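PDB 3L3S: enoyl-CoA hydratase/isomerase family protein from Ruegeria pomeroyi, which probably acts as a hydro-lyase of the crotonase superfamily in fatty acid metabolism, although its exact substrate is not established. Local coordinates for residues 16-22 with 51-57; 38-42 with 95-100; 127-131 with 197-201; 137-143 with 167-173; 209-215 with 241-247. One frame throughout, in Å; residues are numbered along the deposited sequence.

Interaction 1 of 5, residues 16-22 with 51-57; sequences GVLTLTL and VHVLVIH
L18 runs beside L54 and V53 of the neighbouring strand and V51 just before it. Its CB lies 3.9 Å from V51 CG1, close to the V53 carbonyl. CG next meets the CD1 methyl of L54. At the tip CD2 sits between L54 CD1 and V51 CG2, 3.8 Å from each. With CG of L18 anti to the backbone N (chi1 173°), the side chain lies alongside L54, pointing the same way. Below it the backbones pair in parallel: L18 N gives its hydrogen to V53 O (2.9 Å), and L18 O takes one from V55 N. The same exchange is repeated by L20 with V55 and H57, where L20 N reaches V55 O at 2.7 Å. These are the two strands of a beta-alpha-beta crossover through helix 32-45, part of the main sheet of the crotonase fold. That helix lies over L18, L20 and L54, with A45 against L18 and L54. On the other face V17 CG1 meets V55 CG2 at 3.8 Å, and helix 194-207 packs there. At the start of the pair G16 O receives two donors, H52 N at 2.8 Å in its carbonyl plane and V53 N at 3.1 Å tilted out of it. G16 CA rests over one face of the H52 ring, whose ND1 is hydrogen-bonded to A206 O.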
# COMPACT_ATOMS: atom_id res chain seq x y z
N GLY B 16 -6.79 10.10 -31.12
CA GLY B 16 -6.90 10.51 -29.73
C GLY B 16 -5.69 10.28 -28.83
O GLY B 16 -5.61 10.82 -27.73
N VAL B 17 -4.75 9.47 -29.31
CA VAL B 17 -3.53 9.15 -28.58
C VAL B 17 -2.40 10.12 -28.93
O VAL B 17 -2.02 10.23 -30.09
CB VAL B 17 -3.07 7.70 -28.89
CG1 VAL B 17 -1.94 7.27 -27.96
CG2 VAL B 17 -4.23 6.73 -28.79
N LEU B 18 -1.90 10.82 -27.92
CA LEU B 18 -0.78 11.77 -28.08
C LEU B 18 0.50 11.17 -27.49
O LEU B 18 0.64 11.02 -26.27
CB LEU B 18 -1.09 13.13 -27.43
CG LEU B 18 0.00 14.22 -27.34
CD1 LEU B 18 0.59 14.61 -28.70
CD2 LEU B 18 -0.57 15.43 -26.67
N THR B 19 1.43 10.84 -28.37
CA THR B 19 2.70 10.25 -27.98
C THR B 19 3.77 11.33 -27.90
O THR B 19 4.00 12.08 -28.84
CB THR B 19 3.12 9.10 -28.93
OG1 THR B 19 2.13 8.07 -28.86
CG2 THR B 19 4.46 8.49 -28.53
N LEU B 20 4.35 11.42 -26.70
CA LEU B 20 5.41 12.35 -26.37
C LEU B 20 6.71 11.54 -26.41
O LEU B 20 6.96 10.70 -25.54
CB LEU B 20 5.18 12.96 -24.98
CG LEU B 20 3.88 13.77 -24.78
CD1 LEU B 20 3.80 14.34 -23.35
CD2 LEU B 20 3.79 14.89 -25.79
N THR B 21 7.47 11.74 -27.48
CA THR B 21 8.72 11.04 -27.67
C THR B 21 9.90 11.93 -27.28
O THR B 21 10.28 12.85 -28.02
CB THR B 21 8.81 10.48 -29.11
OG1 THR B 21 7.70 9.60 -29.34
CG2 THR B 21 10.08 9.68 -29.31
N LEU B 22 10.44 11.67 -26.09
CA LEU B 22 11.57 12.40 -25.52
C LEU B 22 12.83 12.41 -26.41
O LEU B 22 13.34 11.36 -26.80
CB LEU B 22 11.92 11.81 -24.15
CG LEU B 22 11.32 12.36 -22.84
CD1 LEU B 22 9.81 12.41 -22.85
CD2 LEU B 22 11.81 11.50 -21.69
N VAL B 51 -7.06 15.43 -27.91
CA VAL B 51 -6.14 14.61 -27.13
C VAL B 51 -6.94 13.90 -26.03
O VAL B 51 -7.46 14.55 -25.12
CB VAL B 51 -5.02 15.47 -26.49
CG1 VAL B 51 -4.12 14.61 -25.57
CG2 VAL B 51 -4.19 16.14 -27.57
N HIS B 52 -7.04 12.58 -26.13
CA HIS B 52 -7.78 11.79 -25.16
C HIS B 52 -6.86 11.09 -24.17
O HIS B 52 -7.18 10.98 -22.99
CB HIS B 52 -8.67 10.76 -25.87
CG HIS B 52 -9.78 11.34 -26.70
ND1 HIS B 52 -10.73 10.56 -27.31
CD2 HIS B 52 -10.08 12.62 -27.04
CE1 HIS B 52 -11.56 11.32 -28.00
NE2 HIS B 52 -11.18 12.58 -27.85
N VAL B 53 -5.73 10.56 -24.66
CA VAL B 53 -4.75 9.85 -23.82
C VAL B 53 -3.31 10.26 -24.14
O VAL B 53 -2.99 10.60 -25.28
CB VAL B 53 -4.88 8.29 -23.94
CG1 VAL B 53 -6.10 7.80 -23.22
CG2 VAL B 53 -5.00 7.87 -25.36
N LEU B 54 -2.46 10.24 -23.12
CA LEU B 54 -1.04 10.60 -23.25
C LEU B 54 -0.12 9.40 -23.10
O LEU B 54 -0.33 8.56 -22.22
CB LEU B 54 -0.63 11.62 -22.18
CG LEU B 54 -1.01 13.10 -22.12
CD1 LEU B 54 -0.35 13.82 -23.26
CD2 LEU B 54 -2.51 13.32 -22.11
N VAL B 55 0.87 9.32 -23.99
CA VAL B 55 1.90 8.27 -23.95
C VAL B 55 3.24 8.99 -23.89
O VAL B 55 3.50 9.89 -24.69
CB VAL B 55 1.86 7.30 -25.17
CG1 VAL B 55 3.05 6.33 -25.12
CG2 VAL B 55 0.56 6.49 -25.20
N ILE B 56 4.06 8.65 -22.89
CA ILE B 56 5.39 9.23 -22.70
C ILE B 56 6.41 8.14 -23.00
O ILE B 56 6.53 7.16 -22.27
CB ILE B 56 5.56 9.81 -21.27
CG1 ILE B 56 4.56 10.95 -21.05
CG2 ILE B 56 6.99 10.33 -21.06
CD1 ILE B 56 4.49 11.49 -19.63
N HIS B 57 7.15 8.34 -24.08
CA HIS B 57 8.14 7.37 -24.54
C HIS B 57 9.55 7.97 -24.55
O HIS B 57 9.81 8.98 -25.21
CB HIS B 57 7.74 6.88 -25.95
CG HIS B 57 8.53 5.72 -26.48
ND1 HIS B 57 8.50 5.37 -27.82
CD2 HIS B 57 9.33 4.81 -25.87
CE1 HIS B 57 9.25 4.29 -28.00
NE2 HIS B 57 9.76 3.93 -26.84

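Interaction 2 of 5, residues 38-42 with 95-100; sequences LHDAL and ALMLDL
H39 reaches across to D99 with its ring turned steeply against the carboxylate, the two planes 79° apart. NE2 donates to OD2 of D99 over 2.7 Å in a nearly straight bond (175°). The acceptor lies in the plane of the imidazole, whereas the nitrogen meets OD2 from above the carboxylate plane. One face of the same ring is covered by L96: its CA stands 4.0 Å from the H39 ring centroid, almost on the ring normal, a CH-pi contact. Edge and face are thus both engaged, which fixes the tilt of the imidazole; the nearby carboxylate would tend to favour its protonated form. L96 has CG anti to its backbone N, sending CD1 back to the other helix, 3.8 Å from H39 N and 4.0 Å from L38 CB. Further along, L42 meets L100 at about a right angle; its CD2 touches D99 CB at 3.9 Å and L100 CB at 4.1 Å. On another side of helix 84-101, M97 packs on Y232 of the second subunit. The short helical segments run 10.1 Å apart at 29°, a leucine-lined helix pair joined by a His-carboxylate hydrogen bond within the crotonase core.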
# COMPACT_ATOMS: atom_id res chain seq x y z
N LEU B 38 8.08 19.63 -21.84
CA LEU B 38 7.16 18.58 -21.39
C LEU B 38 5.93 19.16 -20.72
O LEU B 38 4.85 18.62 -20.86
CB LEU B 38 7.85 17.61 -20.43
CG LEU B 38 8.63 16.43 -21.01
CD1 LEU B 38 9.44 15.79 -19.89
CD2 LEU B 38 7.69 15.41 -21.66
N HIS B 39 6.11 20.30 -20.05
CA HIS B 39 5.00 20.96 -19.37
C HIS B 39 4.10 21.71 -20.35
O HIS B 39 2.88 21.69 -20.19
CB HIS B 39 5.51 21.89 -18.26
CG HIS B 39 4.59 22.02 -17.09
ND1 HIS B 39 4.98 22.64 -15.92
CD2 HIS B 39 3.29 21.67 -16.91
CE1 HIS B 39 3.96 22.68 -15.09
NE2 HIS B 39 2.92 22.10 -15.66
N ASP B 40 4.71 22.29 -21.38
CA ASP B 40 3.99 23.02 -22.42
C ASP B 40 3.11 22.06 -23.22
O ASP B 40 1.97 22.38 -23.55
CB ASP B 40 4.97 23.72 -23.37
CG ASP B 40 5.02 25.22 -23.15
OD1 ASP B 40 6.09 25.73 -22.76
OD2 ASP B 40 3.98 25.88 -23.38
N ALA B 41 3.64 20.86 -23.45
CA ALA B 41 2.95 19.80 -24.19
C ALA B 41 1.78 19.23 -23.39
O ALA B 41 0.78 18.79 -23.97
CB ALA B 41 3.94 18.69 -24.54
N LEU B 42 1.90 19.27 -22.07
CA LEU B 42 0.89 18.77 -21.15
C LEU B 42 -0.24 19.80 -20.94
O LEU B 42 -1.40 19.42 -20.86
CB LEU B 42 1.54 18.38 -19.82
CG LEU B 42 0.65 17.80 -18.72
CD1 LEU B 42 0.10 16.44 -19.13
CD2 LEU B 42 1.45 17.71 -17.45
N ALA B 95 6.46 20.96 -10.32
CA ALA B 95 5.21 21.50 -10.89
C ALA B 95 4.72 20.65 -12.06
O ALA B 95 3.52 20.49 -12.25
CB ALA B 95 5.39 22.95 -11.31
N LEU B 96 5.67 20.07 -12.81
CA LEU B 96 5.37 19.21 -13.95
C LEU B 96 4.84 17.87 -13.45
O LEU B 96 3.75 17.43 -13.85
CB LEU B 96 6.63 18.98 -14.80
CG LEU B 96 6.72 17.78 -15.76
CD1 LEU B 96 5.85 17.98 -16.99
CD2 LEU B 96 8.17 17.57 -16.17
N MSE B 97 5.58 17.28 -12.52
CA MSE B 97 5.25 15.98 -11.94
C MSE B 97 3.92 15.95 -11.20
O MSE B 97 3.22 14.94 -11.22
CB MSE B 97 6.37 15.50 -11.03
CG MSE B 97 7.72 15.40 -11.71
SE MSE B 97 7.74 14.11 -13.13
CE MSE B 97 9.54 14.42 -13.81
N LEU B 98 3.55 17.10 -10.62
CA LEU B 98 2.29 17.27 -9.90
C LEU B 98 1.15 17.25 -10.92
O LEU B 98 0.28 16.38 -10.86
CB LEU B 98 2.27 18.60 -9.14
CG LEU B 98 2.02 18.65 -7.63
CD1 LEU B 98 2.01 20.11 -7.16
CD2 LEU B 98 0.72 17.95 -7.26
N ASP B 99 1.25 18.15 -11.90
CA ASP B 99 0.29 18.31 -13.00
C ASP B 99 0.07 17.02 -13.80
O ASP B 99 -1.03 16.77 -14.28
CB ASP B 99 0.80 19.37 -13.98
CG ASP B 99 0.32 20.77 -13.65
OD1 ASP B 99 -0.19 21.03 -12.53
OD2 ASP B 99 0.47 21.63 -14.54
N LEU B 100 1.14 16.23 -13.95
CA LEU B 100 1.13 14.96 -14.68
C LEU B 100 0.43 13.83 -13.91
O LEU B 100 -0.27 13.01 -14.51
CB LEU B 100 2.56 14.57 -15.07
CG LEU B 100 2.80 13.27 -15.86
CD1 LEU B 100 2.11 13.36 -17.22
CD2 LEU B 100 4.28 13.00 -16.00

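Interaction 3 of 5, residues 127-131 with 197-201; sequences DLAYA and HVADL
Y130 is the hub of this contact, meeting H197, V198 and L201 of one helix. Its CB points toward the helix, and CG, anti to the carbonyl carbon (chi1 -62°), sets the ring between H197 and L201. Packing is close at both. L201 CD1 lies 3.5 Å from Y130 OH, and the two side chains arrive from opposite directions. The other methyl of L201, CD2, also meets L128 CD1 at 3.7 Å, so the leucine fork spans tyrosine and leucine. H197 brings an edge of its imidazole to the tyrosine, NE2 standing 3.6 Å from Y130 CE1; the ring centroids are 5.0 Å apart and the planes 57° apart, an oblique pair. Y130 OH is hydrogen-bonded to E166 of the third subunit, which satisfies the buried hydroxyl and ties the ring to the trimer interface. The rest is looser. V198 touches with one methyl, CG2, 4.0 Å from Y130 CB. Solvent lies beyond, on the helix side that carries the exposed A199 and D200. Cutting Y130 back to alanine is likely to open a gap in front of H197 and L201 and to leave E166 of the third subunit without its phenol partner. The helix runs roughly antiparallel to strand 128-131. V198 and L201 extend onto I108 of strand 107-111, while R187 of strand 187-188 touches both Y130 and H197.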
# COMPACT_ATOMS: atom_id res chain seq x y z
N ASP B 127 0.03 7.29 -14.87
CA ASP B 127 -1.00 6.40 -14.33
C ASP B 127 -0.61 4.94 -14.55
O ASP B 127 -0.70 4.11 -13.63
CB ASP B 127 -2.36 6.66 -14.99
CG ASP B 127 -2.91 8.04 -14.69
OD1 ASP B 127 -2.88 8.46 -13.51
OD2 ASP B 127 -3.37 8.71 -15.63
N LEU B 128 -0.16 4.64 -15.77
CA LEU B 128 0.29 3.30 -16.15
C LEU B 128 1.75 3.27 -16.65
O LEU B 128 2.30 4.29 -17.08
CB LEU B 128 -0.66 2.70 -17.19
CG LEU B 128 -2.16 2.63 -16.86
CD1 LEU B 128 -2.95 2.09 -18.04
CD2 LEU B 128 -2.40 1.80 -15.61
N ALA B 129 2.39 2.10 -16.54
CA ALA B 129 3.77 1.92 -16.98
C ALA B 129 3.98 0.48 -17.45
O ALA B 129 3.65 -0.47 -16.75
CB ALA B 129 4.74 2.25 -15.85
N TYR B 130 4.48 0.35 -18.68
CA TYR B 130 4.73 -0.95 -19.29
C TYR B 130 6.20 -1.06 -19.70
O TYR B 130 6.74 -0.18 -20.38
CB TYR B 130 3.80 -1.18 -20.49
CG TYR B 130 2.34 -1.19 -20.11
CD1 TYR B 130 1.71 -2.39 -19.69
CD2 TYR B 130 1.60 0.01 -20.04
CE1 TYR B 130 0.37 -2.38 -19.20
CE2 TYR B 130 0.27 0.03 -19.56
CZ TYR B 130 -0.33 -1.17 -19.13
OH TYR B 130 -1.59 -1.13 -18.56
N ALA B 131 6.82 -2.14 -19.27
CA ALA B 131 8.23 -2.36 -19.55
C ALA B 131 8.58 -3.64 -20.29
O ALA B 131 7.76 -4.56 -20.40
CB ALA B 131 9.03 -2.26 -18.26
N HIS B 197 1.20 -3.21 -27.69
CA HIS B 197 0.46 -3.33 -26.44
C HIS B 197 -0.01 -1.98 -25.90
O HIS B 197 -1.18 -1.82 -25.57
CB HIS B 197 1.30 -4.04 -25.38
CG HIS B 197 0.57 -4.33 -24.10
ND1 HIS B 197 -0.16 -5.48 -23.91
CD2 HIS B 197 0.45 -3.61 -22.96
CE1 HIS B 197 -0.69 -5.46 -22.70
NE2 HIS B 197 -0.34 -4.34 -22.10
N VAL B 198 0.93 -1.03 -25.83
CA VAL B 198 0.68 0.33 -25.36
C VAL B 198 -0.25 1.08 -26.32
O VAL B 198 -1.21 1.70 -25.89
CB VAL B 198 2.02 1.10 -25.16
CG1 VAL B 198 1.78 2.58 -24.84
CG2 VAL B 198 2.81 0.46 -24.04
N ALA B 199 0.01 0.94 -27.63
CA ALA B 199 -0.80 1.60 -28.66
C ALA B 199 -2.26 1.13 -28.68
O ALA B 199 -3.17 1.95 -28.84
CB ALA B 199 -0.15 1.42 -30.02
N ASP B 200 -2.48 -0.16 -28.46
CA ASP B 200 -3.82 -0.77 -28.44
C ASP B 200 -4.56 -0.42 -27.15
O ASP B 200 -5.76 -0.14 -27.18
CB ASP B 200 -3.75 -2.30 -28.58
CG ASP B 200 -3.22 -2.76 -29.93
OD1 ASP B 200 -3.39 -2.04 -30.94
OD2 ASP B 200 -2.62 -3.85 -29.99
N LEU B 201 -3.82 -0.43 -26.04
CA LEU B 201 -4.35 -0.13 -24.71
C LEU B 201 -4.74 1.35 -24.63
O LEU B 201 -5.81 1.68 -24.11
CB LEU B 201 -3.30 -0.50 -23.66
CG LEU B 201 -3.68 -0.65 -22.19
CD1 LEU B 201 -3.05 -1.91 -21.62
CD2 LEU B 201 -3.21 0.57 -21.42

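Interaction 4 of 5, residues 137-143 with 167-173; sequences FCLPGVQ and MALTGAT
Carbonyl oxygens of F137 and L139 receive CA-H...O contacts from the loop that follows the helix. G171 CA lies 3.2 Å from L139 O, and T173 CA 3.4 Å from F137 O. These stand in for conventional hydrogen bonds, of which the two segments share none. The L139 and M167 carbonyls come close as two acceptors; M167 O is already taken by G171 N, 3.0 Å away, at the end of the helix.

Apolar packing fills the inner side. L139 crosses the selenomethionine M167 at about a right angle, its CD1 4.0 Å from M167 CB. The M167 chain bends at chi3 (85°), which swings CE round to F137, 4.1 Å from its CB.

Methyls on carbonyls make a third kind, van der Waals contact at the helix end: V142 CG1 is 3.5 Å from A168 O and V142 CG2 3.5 Å from L169 O. V142 CG2 also presses on the backbone leading into G171, where a side chain would collide with it; the positive phi of that residue suits glycine as well.

C138 SG, buried, sits 3.3 Å from G171 O, while the exposed Q143 brings its amide to the same oxygen at an angle too poor for a hydrogen bond.

Beyond the segments, L139, M167 and F137 all rest on L120 of helix 118-124, while V142 packs on R208 of the second subunit. The contact joins outer strand 137-138 of the smaller sheet of the crotonase fold to helix 161-170; in the family the start of the helix corresponding to 118-124 usually contributes to the oxyanion hole.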
# COMPACT_ATOMS: atom_id res chain seq x y z
N PHE B 137 15.67 -0.20 -13.08
CA PHE B 137 15.15 0.93 -12.31
C PHE B 137 16.09 1.31 -11.18
O PHE B 137 16.56 0.45 -10.44
CB PHE B 137 13.75 0.56 -11.76
CG PHE B 137 12.81 0.03 -12.82
CD1 PHE B 137 12.02 0.91 -13.58
CD2 PHE B 137 12.77 -1.34 -13.12
CE1 PHE B 137 11.21 0.43 -14.64
CE2 PHE B 137 11.97 -1.84 -14.17
CZ PHE B 137 11.19 -0.96 -14.93
N CYS B 138 16.30 2.61 -11.01
CA CYS B 138 17.23 3.08 -10.00
C CYS B 138 16.93 4.45 -9.43
O CYS B 138 16.23 5.27 -10.03
CB CYS B 138 18.64 3.10 -10.61
SG CYS B 138 19.98 3.47 -9.49
N LEU B 139 17.48 4.65 -8.23
CA LEU B 139 17.46 5.90 -7.46
C LEU B 139 18.92 5.96 -6.94
O LEU B 139 19.18 5.58 -5.80
CB LEU B 139 16.43 5.87 -6.31
CG LEU B 139 14.92 5.96 -6.57
CD1 LEU B 139 14.17 6.10 -5.25
CD2 LEU B 139 14.59 7.13 -7.48
N PRO B 140 19.87 6.48 -7.76
CA PRO B 140 21.30 6.59 -7.45
C PRO B 140 21.92 7.74 -6.65
O PRO B 140 23.14 7.88 -6.65
CB PRO B 140 21.92 6.52 -8.84
CG PRO B 140 21.00 7.42 -9.61
CD PRO B 140 19.61 7.07 -9.10
N GLY B 141 21.10 8.52 -5.95
CA GLY B 141 21.60 9.66 -5.18
C GLY B 141 22.71 9.49 -4.16
O GLY B 141 23.66 10.29 -4.14
N VAL B 142 22.61 8.45 -3.34
CA VAL B 142 23.60 8.15 -2.29
C VAL B 142 25.03 7.92 -2.80
O VAL B 142 26.00 8.26 -2.13
CB VAL B 142 23.14 6.95 -1.43
CG1 VAL B 142 22.03 7.38 -0.50
CG2 VAL B 142 22.68 5.80 -2.31
N GLN B 143 25.12 7.41 -4.03
CA GLN B 143 26.39 7.11 -4.69
C GLN B 143 27.07 8.38 -5.21
O GLN B 143 28.28 8.40 -5.42
CB GLN B 143 26.15 6.16 -5.87
CG GLN B 143 25.19 5.02 -5.59
CD GLN B 143 24.78 4.28 -6.86
OE1 GLN B 143 24.64 4.87 -7.93
NE2 GLN B 143 24.58 2.97 -6.73
N MSE B 167 15.44 1.28 -2.18
CA MSE B 167 15.93 1.91 -3.41
C MSE B 167 16.70 3.17 -3.11
O MSE B 167 17.83 3.35 -3.57
CB MSE B 167 14.78 2.27 -4.36
CG MSE B 167 13.97 1.14 -4.89
SE MSE B 167 12.88 1.77 -6.38
CE MSE B 167 14.19 1.57 -7.80
N ALA B 168 16.10 4.03 -2.28
CA ALA B 168 16.67 5.31 -1.89
C ALA B 168 17.94 5.19 -1.06
O ALA B 168 18.90 5.92 -1.31
CB ALA B 168 15.63 6.12 -1.17
N LEU B 169 17.97 4.25 -0.11
CA LEU B 169 19.14 4.05 0.75
C LEU B 169 20.33 3.33 0.11
O LEU B 169 21.47 3.77 0.29
CB LEU B 169 18.76 3.34 2.05
CG LEU B 169 17.86 4.02 3.10
CD1 LEU B 169 17.81 3.13 4.33
CD2 LEU B 169 18.35 5.40 3.46
N THR B 170 20.08 2.26 -0.65
CA THR B 170 21.16 1.51 -1.29
C THR B 170 21.61 2.01 -2.67
O THR B 170 22.74 1.75 -3.07
CB THR B 170 20.86 -0.00 -1.41
OG1 THR B 170 19.83 -0.22 -2.37
CG2 THR B 170 20.43 -0.57 -0.08
N GLY B 171 20.70 2.66 -3.40
CA GLY B 171 21.00 3.18 -4.73
C GLY B 171 21.23 2.14 -5.83
O GLY B 171 21.75 2.47 -6.90
N ALA B 172 20.80 0.91 -5.56
CA ALA B 172 20.97 -0.21 -6.47
C ALA B 172 20.02 -0.21 -7.66
O ALA B 172 18.98 0.45 -7.63
CB ALA B 172 20.82 -1.52 -5.70
N THR B 173 20.41 -0.92 -8.71
CA THR B 173 19.59 -1.05 -9.91
C THR B 173 18.78 -2.33 -9.76
O THR B 173 19.31 -3.37 -9.35
CB THR B 173 20.41 -1.06 -11.22
OG1 THR B 173 21.35 -2.14 -11.19
CG2 THR B 173 21.16 0.25 -11.41

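Interaction 5 of 5, residues 209-215 with 241-247; sequences NQAPLRR and EHFMDPG
N209 and D245 come from opposite directions, their amide and carboxylate planes 67° apart, and share one strong bond: ND2 donates to OD1 over 2.8 Å, nearly straight at 174°. The oxygen lies in the amide plane of N209, but the amide nitrogen reaches it from above the carboxylate plane. G247 N approaches OD1 from the opposite face, 3.0 Å away, closing an Asx turn. The other oxygen, OD2, is set against P212 CG (3.6 Å) and A211 CB. P212 packs against the H242 ring, its CB 3.6 Å from H242 ND1 and its O 3.4 Å from H242 CE1. Outermost, R215 offers NE to E241 OE1 at 3.3 Å, a weak salt bridge in the guanidinium plane. The third subunit steadies two of these groups: G145 O accepts from N209 ND2, and T149 OG1 bonds to H242 NE2. With alanine at D245, the N209 amide and G247 N would probably lose their shared acceptor and the Asx turn that follows the helix come undone. The two N-H donors on OD1 are likely to favour the ionised aspartate; the weak R215-E241 bridge probably adds less to the joint between helices 210-223 and 228-244.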
# COMPACT_ATOMS: atom_id res chain seq x y z
N ASN B 209 -16.26 6.37 -23.84
CA ASN B 209 -16.99 7.59 -23.47
C ASN B 209 -16.09 8.39 -22.52
O ASN B 209 -15.83 7.98 -21.39
CB ASN B 209 -18.32 7.18 -22.83
CG ASN B 209 -19.23 8.36 -22.55
OD1 ASN B 209 -19.09 9.43 -23.12
ND2 ASN B 209 -20.15 8.16 -21.63
N GLN B 210 -15.56 9.48 -23.05
CA GLN B 210 -14.61 10.34 -22.36
C GLN B 210 -14.96 11.07 -21.07
O GLN B 210 -14.17 11.03 -20.13
CB GLN B 210 -13.97 11.31 -23.36
CG GLN B 210 -13.22 10.63 -24.52
CD GLN B 210 -12.08 9.73 -24.06
OE1 GLN B 210 -11.05 10.22 -23.58
NE2 GLN B 210 -12.25 8.43 -24.20
N ALA B 211 -16.14 11.71 -21.01
CA ALA B 211 -16.52 12.45 -19.80
C ALA B 211 -16.51 11.64 -18.48
O ALA B 211 -15.99 12.14 -17.49
CB ALA B 211 -17.85 13.21 -20.01
N PRO B 212 -17.02 10.37 -18.47
CA PRO B 212 -16.99 9.60 -17.22
C PRO B 212 -15.58 9.09 -16.89
O PRO B 212 -15.28 8.81 -15.73
CB PRO B 212 -17.89 8.41 -17.53
CG PRO B 212 -18.86 8.94 -18.45
CD PRO B 212 -17.98 9.72 -19.40
N LEU B 213 -14.74 8.97 -17.93
CA LEU B 213 -13.36 8.50 -17.81
C LEU B 213 -12.51 9.53 -17.06
O LEU B 213 -11.79 9.17 -16.13
CB LEU B 213 -12.75 8.28 -19.20
CG LEU B 213 -11.61 7.32 -19.57
CD1 LEU B 213 -11.00 7.82 -20.87
CD2 LEU B 213 -10.53 7.20 -18.53
N ARG B 214 -12.58 10.78 -17.51
CA ARG B 214 -11.81 11.88 -16.91
C ARG B 214 -12.29 12.23 -15.52
O ARG B 214 -11.48 12.39 -14.61
CB ARG B 214 -11.83 13.10 -17.81
CG ARG B 214 -11.04 12.85 -19.06
CD ARG B 214 -11.37 13.82 -20.15
NE ARG B 214 -11.00 13.24 -21.43
CZ ARG B 214 -11.10 13.86 -22.60
NH1 ARG B 214 -11.57 15.11 -22.66
NH2 ARG B 214 -10.75 13.22 -23.71
N ARG B 215 -13.61 12.25 -15.35
CA ARG B 215 -14.24 12.54 -14.07
C ARG B 215 -13.92 11.38 -13.11
O ARG B 215 -13.60 11.59 -11.95
CB ARG B 215 -15.76 12.68 -14.27
CG ARG B 215 -16.51 13.32 -13.12
CD ARG B 215 -16.46 14.84 -13.13
NE ARG B 215 -17.05 15.38 -11.91
CZ ARG B 215 -16.36 15.86 -10.88
NH1 ARG B 215 -15.03 15.88 -10.92
NH2 ARG B 215 -16.99 16.31 -9.80
N GLU B 241 -23.61 10.71 -11.78
CA GLU B 241 -23.31 11.44 -13.01
C GLU B 241 -22.91 10.51 -14.17
O GLU B 241 -23.28 10.78 -15.31
CB GLU B 241 -22.22 12.47 -12.72
CG GLU B 241 -21.83 13.38 -13.88
CD GLU B 241 -20.33 13.60 -13.95
OE1 GLU B 241 -19.86 14.64 -13.43
OE2 GLU B 241 -19.62 12.71 -14.51
N HIS B 242 -22.22 9.40 -13.88
CA HIS B 242 -21.79 8.42 -14.89
C HIS B 242 -22.99 7.70 -15.48
O HIS B 242 -23.01 7.37 -16.67
CB HIS B 242 -20.87 7.34 -14.29
CG HIS B 242 -19.57 7.85 -13.75
ND1 HIS B 242 -19.01 9.04 -14.15
CD2 HIS B 242 -18.73 7.31 -12.84
CE1 HIS B 242 -17.87 9.22 -13.50
NE2 HIS B 242 -17.68 8.19 -12.70
N PHE B 243 -23.97 7.42 -14.62
CA PHE B 243 -25.19 6.75 -15.02
C PHE B 243 -26.20 7.69 -15.67
O PHE B 243 -27.18 7.24 -16.27
CB PHE B 243 -25.79 5.97 -13.84
CG PHE B 243 -25.22 4.59 -13.67
CD1 PHE B 243 -25.97 3.46 -14.02
CD2 PHE B 243 -23.89 4.41 -13.20
CE1 PHE B 243 -25.41 2.14 -13.92
CE2 PHE B 243 -23.32 3.12 -13.09
CZ PHE B 243 -24.08 1.98 -13.46
N MSE B 244 -25.94 8.99 -15.60
CA MSE B 244 -26.81 9.99 -16.21
C MSE B 244 -26.24 10.52 -17.52
O MSE B 244 -26.91 11.25 -18.26
CB MSE B 244 -27.10 11.13 -15.22
CG MSE B 244 -27.85 10.68 -13.97
SE MSE B 244 -29.56 9.86 -14.39
CE MSE B 244 -29.27 8.01 -14.04
N ASP B 245 -25.01 10.09 -17.82
CA ASP B 245 -24.27 10.48 -19.03
C ASP B 245 -24.97 9.94 -20.28
O ASP B 245 -25.41 8.78 -20.30
CB ASP B 245 -22.84 9.93 -18.95
CG ASP B 245 -21.87 10.64 -19.89
OD1 ASP B 245 -21.83 10.30 -21.09
OD2 ASP B 245 -21.14 11.54 -19.42
N PRO B 246 -25.14 10.78 -21.33
CA PRO B 246 -25.80 10.33 -22.57
C PRO B 246 -25.02 9.27 -23.36
O PRO B 246 -25.60 8.51 -24.14
CB PRO B 246 -25.96 11.63 -23.36
CG PRO B 246 -24.84 12.51 -22.86
CD PRO B 246 -24.90 12.24 -21.38
N GLY B 247 -23.71 9.19 -23.10
CA GLY B 247 -22.86 8.22 -23.77
C GLY B 247 -22.76 6.85 -23.14
O GLY B 247 -21.93 6.04 -23.56

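Overall arrangement
Helix 32-45, which carries one side of interaction 2, connects the two strands of interaction 1, and the two contacts meet directly, L22 CD1 packing 3.9 Å from L38 CD2 and I56 CD1 3.9 Å from L100 CD1. Interaction 3 covers the opposite face of the same sheet, with V198 CG1 4.0 Å from V55 CG1. Its strand leads on to interaction 4, where A131 CB touches F137 CZ. Interaction 5 reaches interaction 1 through R214 and Q210 beside H52, but lies about 42 Å from interaction 4, centre to centre. Interactions 2 and 4 also face the second subunit, interactions 3 and 5 the third. No ligand marks the active site; by family analogy, helix 118-124, beside interaction 4, probably borders it.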